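Side-chain contacts in PEPTIDE N-myristoyltransferase (PDB 1IIC), which catalyses the transfer of myristate from myristoyl-CoA to the N-terminal glycine of peptide and protein substrates: residues 188-191 and 195-198; 300-305 and 309-314; 217-222 and 354-359. All blocks are in the same frame, centred on the assembly; numbering follows the deposited sequence.

Contact 1: 188-191 and 195-198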
loop_
_atom_site.group_PDB
_atom_site.type_symbol
_atom_site.label_atom_id
_atom_site.label_comp_id
_atom_site.label_asym_id
_atom_site.label_seq_id
_atom_site.Cartn_x
_atom_site.Cartn_y
_atom_site.Cartn_z
ATOM N N HIS A 188 -3.450 3.420 -13.638
ATOM C CA HIS A 188 -4.163 2.159 -13.855
ATOM C C HIS A 188 -3.889 1.585 -15.234
ATOM O O HIS A 188 -4.106 2.260 -16.252
ATOM C CB HIS A 188 -5.675 2.384 -13.710
ATOM C CG HIS A 188 -6.047 3.195 -12.510
ATOM N ND1 HIS A 188 -6.046 2.676 -11.232
ATOM C CD2 HIS A 188 -6.345 4.510 -12.384
ATOM C CE1 HIS A 188 -6.321 3.640 -10.368
ATOM N NE2 HIS A 188 -6.506 4.762 -11.041
ATOM N N ARG A 189 -3.422 0.339 -15.263
ATOM C CA ARG A 189 -3.140 -0.348 -16.514
ATOM C C ARG A 189 -4.297 -1.296 -16.804
ATOM O O ARG A 189 -4.483 -2.292 -16.104
ATOM C CB ARG A 189 -1.848 -1.162 -16.407
ATOM C CG ARG A 189 -1.108 -1.368 -17.727
ATOM C CD ARG A 189 -1.877 -2.187 -18.746
ATOM N NE ARG A 189 -1.071 -2.389 -19.953
ATOM C CZ ARG A 189 -1.476 -3.043 -21.041
ATOM N NH1 ARG A 189 -2.687 -3.578 -21.097
ATOM N NH2 ARG A 189 -0.665 -3.156 -22.084
ATOM N N PRO A 190 -5.095 -0.989 -17.832
ATOM C CA PRO A 190 -6.243 -1.823 -18.214
ATOM C C PRO A 190 -5.759 -3.175 -18.715
ATOM O O PRO A 190 -4.972 -3.245 -19.655
ATOM C CB PRO A 190 -6.907 -1.021 -19.337
ATOM C CG PRO A 190 -6.456 0.397 -19.074
ATOM C CD PRO A 190 -5.016 0.214 -18.674
ATOM N N LEU A 191 -6.218 -4.244 -18.078
ATOM C CA LEU A 191 -5.832 -5.592 -18.471
ATOM C C LEU A 191 -7.011 -6.205 -19.218
ATOM O O LEU A 191 -6.846 -6.933 -20.197
ATOM C CB LEU A 191 -5.491 -6.421 -17.224
ATOM C CG LEU A 191 -4.339 -5.877 -16.371
ATOM C CD1 LEU A 191 -4.143 -6.722 -15.121
ATOM C CD2 LEU A 191 -3.054 -5.858 -17.213
ATOM N N LYS A 195 -14.300 -5.259 -20.139
ATOM C CA LYS A 195 -15.020 -5.365 -18.870
ATOM C C LYS A 195 -14.933 -4.089 -18.038
ATOM O O LYS A 195 -15.908 -3.700 -17.401
ATOM C CB LYS A 195 -14.492 -6.543 -18.047
ATOM C CG LYS A 195 -15.099 -6.668 -16.653
ATOM C CD LYS A 195 -14.506 -7.852 -15.896
ATOM C CE LYS A 195 -15.094 -7.988 -14.505
ATOM N NZ LYS A 195 -14.516 -9.144 -13.725
ATOM N N LEU A 196 -13.767 -3.447 -18.015
ATOM C CA LEU A 196 -13.618 -2.208 -17.254
ATOM C C LEU A 196 -14.610 -1.173 -17.777
ATOM O O LEU A 196 -15.238 -0.440 -17.009
ATOM C CB LEU A 196 -12.197 -1.647 -17.393
ATOM C CG LEU A 196 -11.088 -2.387 -16.643
ATOM C CD1 LEU A 196 -9.729 -1.780 -16.996
ATOM C CD2 LEU A 196 -11.340 -2.293 -15.136
ATOM N N TYR A 197 -14.747 -1.121 -19.097
ATOM C CA TYR A 197 -15.651 -0.174 -19.719
ATOM C C TYR A 197 -17.104 -0.479 -19.367
ATOM O O TYR A 197 -17.853 0.415 -18.974
ATOM C CB TYR A 197 -15.473 -0.199 -21.229
ATOM C CG TYR A 197 -16.348 0.793 -21.953
ATOM C CD1 TYR A 197 -16.289 2.146 -21.652
ATOM C CD2 TYR A 197 -17.224 0.377 -22.952
ATOM C CE1 TYR A 197 -17.088 3.068 -22.333
ATOM C CE2 TYR A 197 -18.022 1.289 -23.639
ATOM C CZ TYR A 197 -17.949 2.630 -23.327
ATOM O OH TYR A 197 -18.744 3.519 -24.020
ATOM N N GLU A 198 -17.500 -1.740 -19.503
ATOM C CA GLU A 198 -18.864 -2.136 -19.193
ATOM C C GLU A 198 -19.267 -1.942 -17.728
ATOM O O GLU A 198 -20.450 -1.761 -17.435
ATOM C CB GLU A 198 -19.097 -3.580 -19.638
ATOM C CG GLU A 198 -19.563 -3.672 -21.093
ATOM C CD GLU A 198 -19.505 -5.078 -21.669
ATOM O OE1 GLU A 198 -19.915 -6.035 -20.978
ATOM O OE2 GLU A 198 -19.059 -5.222 -22.827
#

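Contact 2: 300-305 and 309-314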
loop_
_atom_site.group_PDB
_atom_site.type_symbol
_atom_site.label_atom_id
_atom_site.label_comp_id
_atom_site.label_asym_id
_atom_site.label_seq_id
_atom_site.Cartn_x
_atom_site.Cartn_y
_atom_site.Cartn_z
ATOM N N PRO A 300 -9.862 -7.491 -4.762
ATOM C CA PRO A 300 -11.018 -7.272 -5.631
ATOM C C PRO A 300 -12.094 -6.332 -5.099
ATOM O O PRO A 300 -12.134 -6.010 -3.910
ATOM C CB PRO A 300 -11.560 -8.685 -5.826
ATOM C CG PRO A 300 -11.299 -9.311 -4.488
ATOM C CD PRO A 300 -9.898 -8.840 -4.163
ATOM N N PHE A 301 -12.950 -5.897 -6.017
ATOM C CA PHE A 301 -14.098 -5.048 -5.721
ATOM C C PHE A 301 -15.308 -5.909 -6.046
ATOM O O PHE A 301 -15.225 -6.806 -6.881
ATOM C CB PHE A 301 -14.157 -3.822 -6.650
ATOM C CG PHE A 301 -13.362 -2.638 -6.176
ATOM C CD1 PHE A 301 -13.244 -1.515 -6.981
ATOM C CD2 PHE A 301 -12.739 -2.638 -4.935
ATOM C CE1 PHE A 301 -12.514 -0.401 -6.559
ATOM C CE2 PHE A 301 -12.011 -1.535 -4.506
ATOM C CZ PHE A 301 -11.897 -0.414 -5.319
ATOM N N THR A 302 -16.428 -5.642 -5.388
ATOM C CA THR A 302 -17.661 -6.360 -5.687
ATOM C C THR A 302 -18.405 -5.382 -6.591
ATOM O O THR A 302 -18.434 -4.182 -6.310
ATOM C CB THR A 302 -18.506 -6.636 -4.411
ATOM O OG1 THR A 302 -17.862 -7.635 -3.607
ATOM C CG2 THR A 302 -19.902 -7.124 -4.783
ATOM N N ILE A 303 -18.973 -5.874 -7.687
ATOM C CA ILE A 303 -19.706 -5.010 -8.610
ATOM C C ILE A 303 -21.196 -5.098 -8.282
ATOM O O ILE A 303 -21.705 -6.172 -7.952
ATOM C CB ILE A 303 -19.469 -5.429 -10.086
ATOM C CG1 ILE A 303 -17.972 -5.354 -10.412
ATOM C CG2 ILE A 303 -20.247 -4.503 -11.041
ATOM C CD1 ILE A 303 -17.412 -3.931 -10.520
ATOM N N LEU A 304 -21.887 -3.965 -8.368
ATOM C CA LEU A 304 -23.312 -3.920 -8.051
ATOM C C LEU A 304 -24.167 -3.510 -9.243
ATOM O O LEU A 304 -23.704 -2.806 -10.139
ATOM C CB LEU A 304 -23.570 -2.929 -6.904
ATOM C CG LEU A 304 -22.785 -3.045 -5.587
ATOM C CD1 LEU A 304 -23.155 -1.883 -4.679
ATOM C CD2 LEU A 304 -23.092 -4.371 -4.895
ATOM N N ASN A 305 -25.415 -3.969 -9.241
ATOM C CA ASN A 305 -26.384 -3.635 -10.281
ATOM C C ASN A 305 -26.002 -3.978 -11.719
ATOM O O ASN A 305 -26.470 -3.327 -12.649
ATOM C CB ASN A 305 -26.715 -2.143 -10.193
ATOM C CG ASN A 305 -27.181 -1.736 -8.806
ATOM O OD1 ASN A 305 -26.818 -0.671 -8.307
ATOM N ND2 ASN A 305 -27.993 -2.582 -8.182
ATOM N N TYR A 309 -21.582 -8.787 -14.762
ATOM C CA TYR A 309 -20.473 -8.976 -13.828
ATOM C C TYR A 309 -20.863 -8.618 -12.404
ATOM O O TYR A 309 -21.708 -7.757 -12.185
ATOM C CB TYR A 309 -19.273 -8.100 -14.213
ATOM C CG TYR A 309 -18.917 -8.064 -15.679
ATOM C CD1 TYR A 309 -19.493 -7.125 -16.533
ATOM C CD2 TYR A 309 -17.978 -8.946 -16.212
ATOM C CE1 TYR A 309 -19.140 -7.064 -17.879
ATOM C CE2 TYR A 309 -17.616 -8.895 -17.554
ATOM C CZ TYR A 309 -18.201 -7.951 -18.380
ATOM O OH TYR A 309 -17.852 -7.892 -19.708
ATOM N N LYS A 310 -20.241 -9.273 -11.432
ATOM C CA LYS A 310 -20.518 -8.969 -10.032
ATOM C C LYS A 310 -19.230 -8.828 -9.230
ATOM O O LYS A 310 -19.269 -8.603 -8.021
ATOM C CB LYS A 310 -21.410 -10.039 -9.401
ATOM C CG LYS A 310 -22.808 -10.104 -10.007
ATOM C CD LYS A 310 -23.797 -10.791 -9.069
ATOM C CE LYS A 310 -23.260 -12.123 -8.552
ATOM N NZ LYS A 310 -22.738 -12.989 -9.651
ATOM N N ASP A 311 -18.096 -8.947 -9.918
ATOM C CA ASP A 311 -16.778 -8.839 -9.296
ATOM C C ASP A 311 -15.774 -8.260 -10.280
ATOM O O ASP A 311 -15.871 -8.497 -11.481
ATOM C CB ASP A 311 -16.300 -10.216 -8.831
ATOM C CG ASP A 311 -17.101 -10.737 -7.652
ATOM O OD1 ASP A 311 -16.904 -10.228 -6.527
ATOM O OD2 ASP A 311 -17.939 -11.644 -7.850
ATOM N N LEU A 312 -14.809 -7.505 -9.765
ATOM C CA LEU A 312 -13.776 -6.893 -10.593
ATOM C C LEU A 312 -12.405 -7.189 -10.000
ATOM O O LEU A 312 -12.142 -6.840 -8.852
ATOM C CB LEU A 312 -13.978 -5.379 -10.654
ATOM C CG LEU A 312 -13.000 -4.577 -11.514
ATOM C CD1 LEU A 312 -13.122 -4.998 -12.971
ATOM C CD2 LEU A 312 -13.309 -3.096 -11.368
ATOM N N GLY A 313 -11.545 -7.832 -10.787
ATOM C CA GLY A 313 -10.209 -8.170 -10.332
ATOM C C GLY A 313 -9.284 -6.971 -10.348
ATOM O O GLY A 313 -9.169 -6.261 -11.347
ATOM N N ILE A 314 -8.616 -6.728 -9.232
ATOM C CA ILE A 314 -7.719 -5.589 -9.150
ATOM C C ILE A 314 -6.369 -6.005 -8.589
ATOM O O ILE A 314 -6.266 -6.436 -7.436
ATOM C CB ILE A 314 -8.330 -4.485 -8.265
ATOM C CG1 ILE A 314 -9.720 -4.119 -8.801
ATOM C CG2 ILE A 314 -7.434 -3.269 -8.272
ATOM C CD1 ILE A 314 -10.505 -3.170 -7.927
#

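Contact 3: 217-222 and 354-359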
loop_
_atom_site.group_PDB
_atom_site.type_symbol
_atom_site.label_atom_id
_atom_site.label_comp_id
_atom_site.label_asym_id
_atom_site.label_seq_id
_atom_site.Cartn_x
_atom_site.Cartn_y
_atom_site.Cartn_z
ATOM N N ASN A 217 -4.940 -2.201 -25.762
ATOM C CA ASN A 217 -4.604 -2.759 -24.454
ATOM C C ASN A 217 -4.395 -4.268 -24.429
ATOM O O ASN A 217 -4.073 -4.833 -23.383
ATOM C CB ASN A 217 -5.666 -2.336 -23.443
ATOM C CG ASN A 217 -5.694 -0.827 -23.249
ATOM O OD1 ASN A 217 -4.733 -0.243 -22.750
ATOM N ND2 ASN A 217 -6.781 -0.189 -23.668
ATOM N N ALA A 218 -4.563 -4.909 -25.587
ATOM C CA ALA A 218 -4.370 -6.352 -25.714
ATOM C C ALA A 218 -2.954 -6.710 -25.253
ATOM O O ALA A 218 -1.992 -5.984 -25.528
ATOM C CB ALA A 218 -4.572 -6.782 -27.156
ATOM N N LEU A 219 -2.843 -7.843 -24.565
ATOM C CA LEU A 219 -1.581 -8.310 -24.007
ATOM C C LEU A 219 -1.221 -9.725 -24.449
ATOM O O LEU A 219 -2.094 -10.526 -24.773
ATOM C CB LEU A 219 -1.696 -8.290 -22.482
ATOM C CG LEU A 219 -0.758 -7.467 -21.606
ATOM C CD1 LEU A 219 -0.485 -6.122 -22.217
ATOM C CD2 LEU A 219 -1.392 -7.340 -20.235
ATOM N N PRO A 220 0.081 -10.049 -24.469
ATOM C CA PRO A 220 0.494 -11.395 -24.871
ATOM C C PRO A 220 0.010 -12.360 -23.794
ATOM O O PRO A 220 -0.255 -11.948 -22.666
ATOM C CB PRO A 220 2.012 -11.301 -24.899
ATOM C CG PRO A 220 2.263 -9.845 -25.188
ATOM C CD PRO A 220 1.247 -9.160 -24.327
ATOM N N ALA A 221 -0.101 -13.637 -24.137
ATOM C CA ALA A 221 -0.558 -14.648 -23.194
ATOM C C ALA A 221 0.558 -15.184 -22.287
ATOM O O ALA A 221 0.301 -15.574 -21.149
ATOM C CB ALA A 221 -1.212 -15.814 -23.962
ATOM N N LYS A 222 1.791 -15.199 -22.780
ATOM C CA LYS A 222 2.911 -15.723 -21.992
ATOM C C LYS A 222 3.985 -14.672 -21.670
ATOM O O LYS A 222 4.163 -13.705 -22.405
ATOM C CB LYS A 222 3.549 -16.900 -22.744
ATOM C CG LYS A 222 2.607 -18.084 -22.959
ATOM C CD LYS A 222 2.268 -18.756 -21.632
ATOM C CE LYS A 222 1.229 -19.858 -21.799
ATOM N NZ LYS A 222 1.097 -20.661 -20.545
ATOM N N LEU A 354 1.196 -11.651 -16.090
ATOM C CA LEU A 354 0.887 -12.568 -15.002
ATOM C C LEU A 354 -0.371 -12.148 -14.240
ATOM O O LEU A 354 -1.156 -12.996 -13.827
ATOM C CB LEU A 354 2.077 -12.665 -14.048
ATOM C CG LEU A 354 3.247 -13.415 -14.668
ATOM C CD1 LEU A 354 4.558 -13.033 -13.997
ATOM C CD2 LEU A 354 2.967 -14.910 -14.542
ATOM N N ALA A 355 -0.564 -10.843 -14.058
ATOM C CA ALA A 355 -1.750 -10.348 -13.348
ATOM C C ALA A 355 -2.999 -10.596 -14.182
ATOM O O ALA A 355 -4.042 -10.987 -13.654
ATOM C CB ALA A 355 -1.610 -8.860 -13.061
ATOM N N LYS A 356 -2.899 -10.370 -15.489
ATOM C CA LYS A 356 -4.053 -10.600 -16.341
ATOM C C LYS A 356 -4.392 -12.088 -16.372
ATOM O O LYS A 356 -5.565 -12.459 -16.285
ATOM C CB LYS A 356 -3.822 -10.116 -17.770
ATOM C CG LYS A 356 -5.039 -10.426 -18.638
ATOM C CD LYS A 356 -4.917 -9.946 -20.053
ATOM C CE LYS A 356 -6.180 -10.335 -20.816
ATOM N NZ LYS A 356 -7.395 -9.909 -20.055
ATOM N N ASN A 357 -3.365 -12.931 -16.496
ATOM C CA ASN A 357 -3.576 -14.373 -16.518
ATOM C C ASN A 357 -4.116 -14.845 -15.173
ATOM O O ASN A 357 -4.694 -15.925 -15.077
ATOM C CB ASN A 357 -2.279 -15.129 -16.827
ATOM C CG ASN A 357 -1.765 -14.863 -18.220
ATOM O OD1 ASN A 357 -2.479 -14.326 -19.074
ATOM N ND2 ASN A 357 -0.516 -15.243 -18.465
ATOM N N ALA A 358 -3.916 -14.045 -14.132
ATOM C CA ALA A 358 -4.425 -14.406 -12.812
ATOM C C ALA A 358 -5.830 -13.828 -12.653
ATOM O O ALA A 358 -6.399 -13.824 -11.565
ATOM C CB ALA A 358 -3.508 -13.877 -11.730
ATOM N N ASN A 359 -6.381 -13.342 -13.760
ATOM C CA ASN A 359 -7.717 -12.771 -13.788
ATOM C C ASN A 359 -7.859 -11.391 -13.129
ATOM O O ASN A 359 -8.914 -11.057 -12.590
ATOM C CB ASN A 359 -8.735 -13.758 -13.185
ATOM C CG ASN A 359 -8.783 -15.090 -13.939
ATOM O OD1 ASN A 359 -8.928 -15.124 -15.168
ATOM N ND2 ASN A 359 -8.667 -16.194 -13.199
HETATM O O HOH W 1 -2.191 -12.115 -20.678
#

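Contact 1: 188-191 and 195-198
Pro190, which packs with its ring carbon CB and its CA on the side chain of Leu196, offers its carbonyl oxygen to its own neighbour in sequence: Arg189 NH1 lies 2.7 Å from Pro190 O, close to the direction of the C=O bond. The oxygen lies nearly in the plane of the guanidinium group, and the angle at the hydrogen is 150°; the bond is short though somewhat bent. The same NH1 also donates to Asn217 O, while NE is taken up by Leu378 O. Three main-chain carbonyls thus grip a buried arginine, which should fix the orientation of its guanidinium group and probably offsets part of the cost of burying its charge. A bend at chi2 (-64°) turns the otherwise extended arginine chain to run forward along its own strand, bringing NH1 to Pro190 O.

The touch between the two segments is small and apolar. A single methyl of Leu196 carries it: CD1 lies 3.7 Å from Pro190 CB and equally near Pro190 CA, resting on the start of the ring and the adjoining backbone. With chi2 at 175°, CD1 is anti to CA, and the side chain reaches out from the helix to bridge the 7.4 Å between Pro190 CA and Leu196 CA. The next residue adds little, since Leu191 N is 4.4 Å from Leu196 CD1; the Leu191 side chain packs instead on Phe363, Cys352 and Ala355.

The contact closes the short connection from strand 182-190 to helix 193-198 at the end of the strand. Strand 362-366 pairs with that strand and also receives Leu196 through Val362, helix 334-357 packs against Arg189 and Leu191, and helix 210-217 meets Pro190 through Asn217.

Contact 2: 300-305 and 309-314
Phe301 and Leu312 form an antiparallel hydrogen-bonded pair, with Phe301 N 3.1 Å from Leu312 O and Leu312 N 3.0 Å from Phe301 O; Thr302 and Asp311 follow as a non-hydrogen-bonded pair, and Ile303 N then reaches Lys310 O at 2.8 Å from above the carbonyl plane, away from its lone pairs. On the face bearing Phe301 and Leu312, the CD1 methyl of Ile314 sits over the Phe301 ring in a CH-pi contact, 3.5 Å from the ring centroid and 18° off the normal. The extended end of Ile314 (chi2 173°) delivers this methyl, which is displaced toward the CG-CD1 side of the ring. Ile303 bends at chi2 (-72°) instead, laying CD1 against Leu312 CB at 3.7 Å while its CG1 rests on the backbone of Asp311. On the Thr302 face the packing is looser: Thr302 and Asp311 run side by side, with OG1 and OD1 4.0 Å apart.

Were Phe301 reduced to alanine, the Ile314 methyl would probably lose the ring face it rests on, and Phe80 its edge-to-face partner.

This end of the hairpin of strands 290-303 and 311-322 lies in the C-terminal GNAT-like half. Strand 78-80 flanks it beside 290-303, bringing Phe78 and Phe80 to Phe301, while helix 193-198 packs on Leu312 and binds Tyr309 OH through Glu198.

Contact 3: 217-222 and 354-359
Asn357, in the last turn of its helix, makes the close approach to the loop: its ND2 donates to Ala221 O at 2.8 Å with an angle of 155° at the hydrogen. The bond is fairly straight, although the donor is tilted 23° from the carbonyl plane and the oxygen lies somewhat out of the plane of the amide. A water supports the other end of the amide, donating to Asn357 OD1 at 2.7 Å and to Pro220 O at 2.8 Å. The amide therefore spans two successive carbonyls of the loop, one directly and one through the water. This also fixes its rotation, because a flip would set OD1 against Ala221 O and turn ND2 to a water that donates.

The apolar part is looser. Leu219 CB comes no nearer than 4.4 Å to Lys356 CD, so the leucine merely lies beside the lysine chain. That chain is extended as far as CE and turns only at chi4 (50°), and its NZ finds its partner in Leu191 O. The snug meeting is thus polar and lies at the surface, where Ala221 and Asn357 are both exposed.

Just beyond, Asn359, with a positive phi, is the C-prime residue of a Schellman motif that ends the helix, with Asn359 N bonded to Lys356 O and Met360 N to Ala355 O. The contact ties the loop between helix 210-217 and strand 228-230 to the C-terminal end of helix 334-357; Leu219 and Pro220 pack on earlier turns through Tyr349, and Leu219 also touches Arg189 on strand 182-190.

Overall arrangement
The three contacts lie on the same side of the molecule and grade from interior to surface. Contact 1 is buried and joins its segments by one leucine methyl; contact 2 combines backbone bonding with an aromatic-aliphatic face and a more open polar one; contact 3 relies on an exposed amide and a water. Contacts 1 and 2 reach the same mixed sheet and meet where Lys195 NZ binds Asp311 O. Contacts 1 and 3 meet through two polar bonds to main-chain oxygens, one from an arginine and one from a lysine. Contacts 2 and 3 do not touch; contact 1 reaches both, its helix toward contact 2 and its strand end toward contact 3.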